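Local coordinates for 75aa long hypothetical regulatory protein AsnC (PDB 2CVI) that is of uncharacterised function but forms a dimer and, as a stand-alone relative of the Lrp/AsnC ligand-binding domain, may sense small effector molecules, at residues I6-A11 with L40-E45. Numbering follows the deposited sequence.
Sequences ILMVTA and LIVKVE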
# COMPACT_ATOMS: atom_id res chain seq x y z
N ILE A 6 5.33 2.16 4.04
CA ILE A 6 5.73 3.57 4.10
C ILE A 6 5.30 4.22 2.78
O ILE A 6 5.75 3.77 1.71
CB ILE A 6 7.26 3.72 4.26
CG1 ILE A 6 7.79 2.99 5.50
CG2 ILE A 6 7.57 5.25 4.43
CD1 ILE A 6 9.32 2.97 5.58
N LEU A 7 4.43 5.22 2.83
CA LEU A 7 3.94 5.93 1.64
C LEU A 7 4.82 7.15 1.49
O LEU A 7 5.00 7.89 2.46
CB LEU A 7 2.46 6.32 1.82
CG LEU A 7 1.32 5.28 1.83
CD1 LEU A 7 1.12 4.69 0.46
CD2 LEU A 7 1.54 4.22 2.90
N MET A 8 5.36 7.37 0.30
CA MET A 8 6.31 8.44 0.07
C MET A 8 5.99 9.41 -1.02
O MET A 8 5.43 9.04 -2.06
CB MET A 8 7.68 7.84 -0.26
CG MET A 8 8.15 6.72 0.72
SD MET A 8 9.80 6.19 0.24
CE MET A 8 10.17 4.99 1.60
N VAL A 9 6.36 10.68 -0.78
CA VAL A 9 6.25 11.77 -1.76
C VAL A 9 7.70 11.96 -2.18
O VAL A 9 8.60 12.07 -1.35
CB VAL A 9 5.71 13.07 -1.14
CG1 VAL A 9 5.81 14.21 -2.18
CG2 VAL A 9 4.31 12.88 -0.67
N THR A 10 7.98 11.95 -3.47
CA THR A 10 9.35 12.14 -3.90
C THR A 10 9.43 13.25 -4.93
O THR A 10 8.42 13.60 -5.54
CB THR A 10 9.93 10.87 -4.57
OG1 THR A 10 9.25 10.63 -5.80
CG2 THR A 10 9.76 9.64 -3.71
N ALA A 11 10.62 13.78 -5.10
CA ALA A 11 10.87 14.79 -6.14
C ALA A 11 10.62 14.04 -7.46
O ALA A 11 10.90 12.86 -7.59
CB ALA A 11 12.31 15.23 -6.07
N LEU A 40 5.45 6.65 -4.14
CA LEU A 40 6.09 5.36 -3.92
C LEU A 40 5.51 4.71 -2.69
O LEU A 40 5.20 5.38 -1.72
CB LEU A 40 7.62 5.55 -3.74
CG LEU A 40 8.62 4.39 -3.64
CD1 LEU A 40 8.49 3.48 -4.86
CD2 LEU A 40 10.05 4.95 -3.53
N ILE A 41 5.33 3.39 -2.74
CA ILE A 41 4.86 2.64 -1.57
C ILE A 41 5.88 1.54 -1.33
O ILE A 41 6.24 0.80 -2.24
CB ILE A 41 3.53 1.96 -1.80
CG1 ILE A 41 2.45 3.00 -1.98
CG2 ILE A 41 3.19 1.06 -0.53
CD1 ILE A 41 1.10 2.38 -2.19
N VAL A 42 6.33 1.43 -0.09
CA VAL A 42 7.34 0.43 0.24
C VAL A 42 6.86 -0.40 1.44
O VAL A 42 6.26 0.13 2.38
CB VAL A 42 8.68 1.13 0.55
CG1 VAL A 42 8.94 2.20 -0.54
CG2 VAL A 42 8.68 1.75 1.93
N LYS A 43 7.05 -1.71 1.36
CA LYS A 43 6.67 -2.61 2.46
C LYS A 43 7.97 -2.93 3.17
O LYS A 43 8.93 -3.40 2.55
CB LYS A 43 6.01 -3.94 1.99
CG LYS A 43 5.41 -4.76 3.17
CD LYS A 43 4.83 -6.14 2.75
CE LYS A 43 4.10 -6.82 3.90
NZ LYS A 43 3.86 -8.26 3.54
N VAL A 44 8.01 -2.67 4.47
CA VAL A 44 9.20 -2.97 5.27
C VAL A 44 8.85 -3.89 6.44
O VAL A 44 7.71 -3.96 6.91
CB VAL A 44 9.82 -1.71 5.89
CG1 VAL A 44 10.33 -0.79 4.82
CG2 VAL A 44 8.81 -1.00 6.74
N GLU A 45 9.85 -4.67 6.84
CA GLU A 45 9.76 -5.53 8.02
C GLU A 45 11.02 -5.23 8.86
O GLU A 45 12.15 -5.19 8.34
CB GLU A 45 9.70 -7.03 7.61
CG GLU A 45 8.42 -7.39 6.86
CD GLU A 45 8.40 -8.82 6.30
OE1 GLU A 45 9.48 -9.42 6.16
OE2 GLU A 45 7.30 -9.32 6.01
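Met8 reaches along the sheet face to lie beside Leu40 and across Val42, three apolar side chains on the helix-covered side of two neighbouring antiparallel strands. Its CG stands anti to the carbonyl carbon (chi1 -48°) and the chain runs extended from there, which carries the sulfur to 4.0 Å from Leu40 CD2 and drops the methyl CE over both branches of Val42, 3.6 Å from Val42 CG2. An unbranched, pliable methionine suits this diagonal reach, while Leu40 at its flank also packs on Val18, Met19 and Leu22 of helix 15-23.

Ile6 also meets Val42 CG2, the methyl that Met8 CE touches: Ile6 CB sits 3.4 Å from Val42 CG2, a tight contact between two beta-branched residues well suited to extended backbone. That CG2 methyl is wedged between its own backbone N and carbonyl carbon, turned toward the neighbouring strand. Farther out, Ile6 CD1 approaches Val44 CG1 at 4.0 Å, the two side chains meeting nearly at right angles.

On the opposite face Leu7 and Ile41 stand side by side, pointing the same way, with Leu7 CD1 pressed to 3.3 Å from Ile41 CG1. Two buried, wholly apolar side chains suit this face, where Leu7 touches Tyr38 and Ile41 packs on Phe5 of its own chain and Phe5 of the second subunit.

Four backbone hydrogen bonds fix the register. Ile6 and Val42 exchange two, as do Met8 and Leu40; Met8 N to Leu40 O is 2.8 Å, whereas its return bond, Leu40 N to Met8 O, stretches to 3.2 Å. Leu7 with Ile41 is the non-hydrogen-bonded pair between them. The strands are the central two of a four-stranded antiparallel sheet with helices on one face, the ferredoxin-like alpha+beta (beta-alpha-beta-beta-alpha-beta) fold of Lrp/AsnC ligand-binding domains and the dimeric alpha-beta barrel clan.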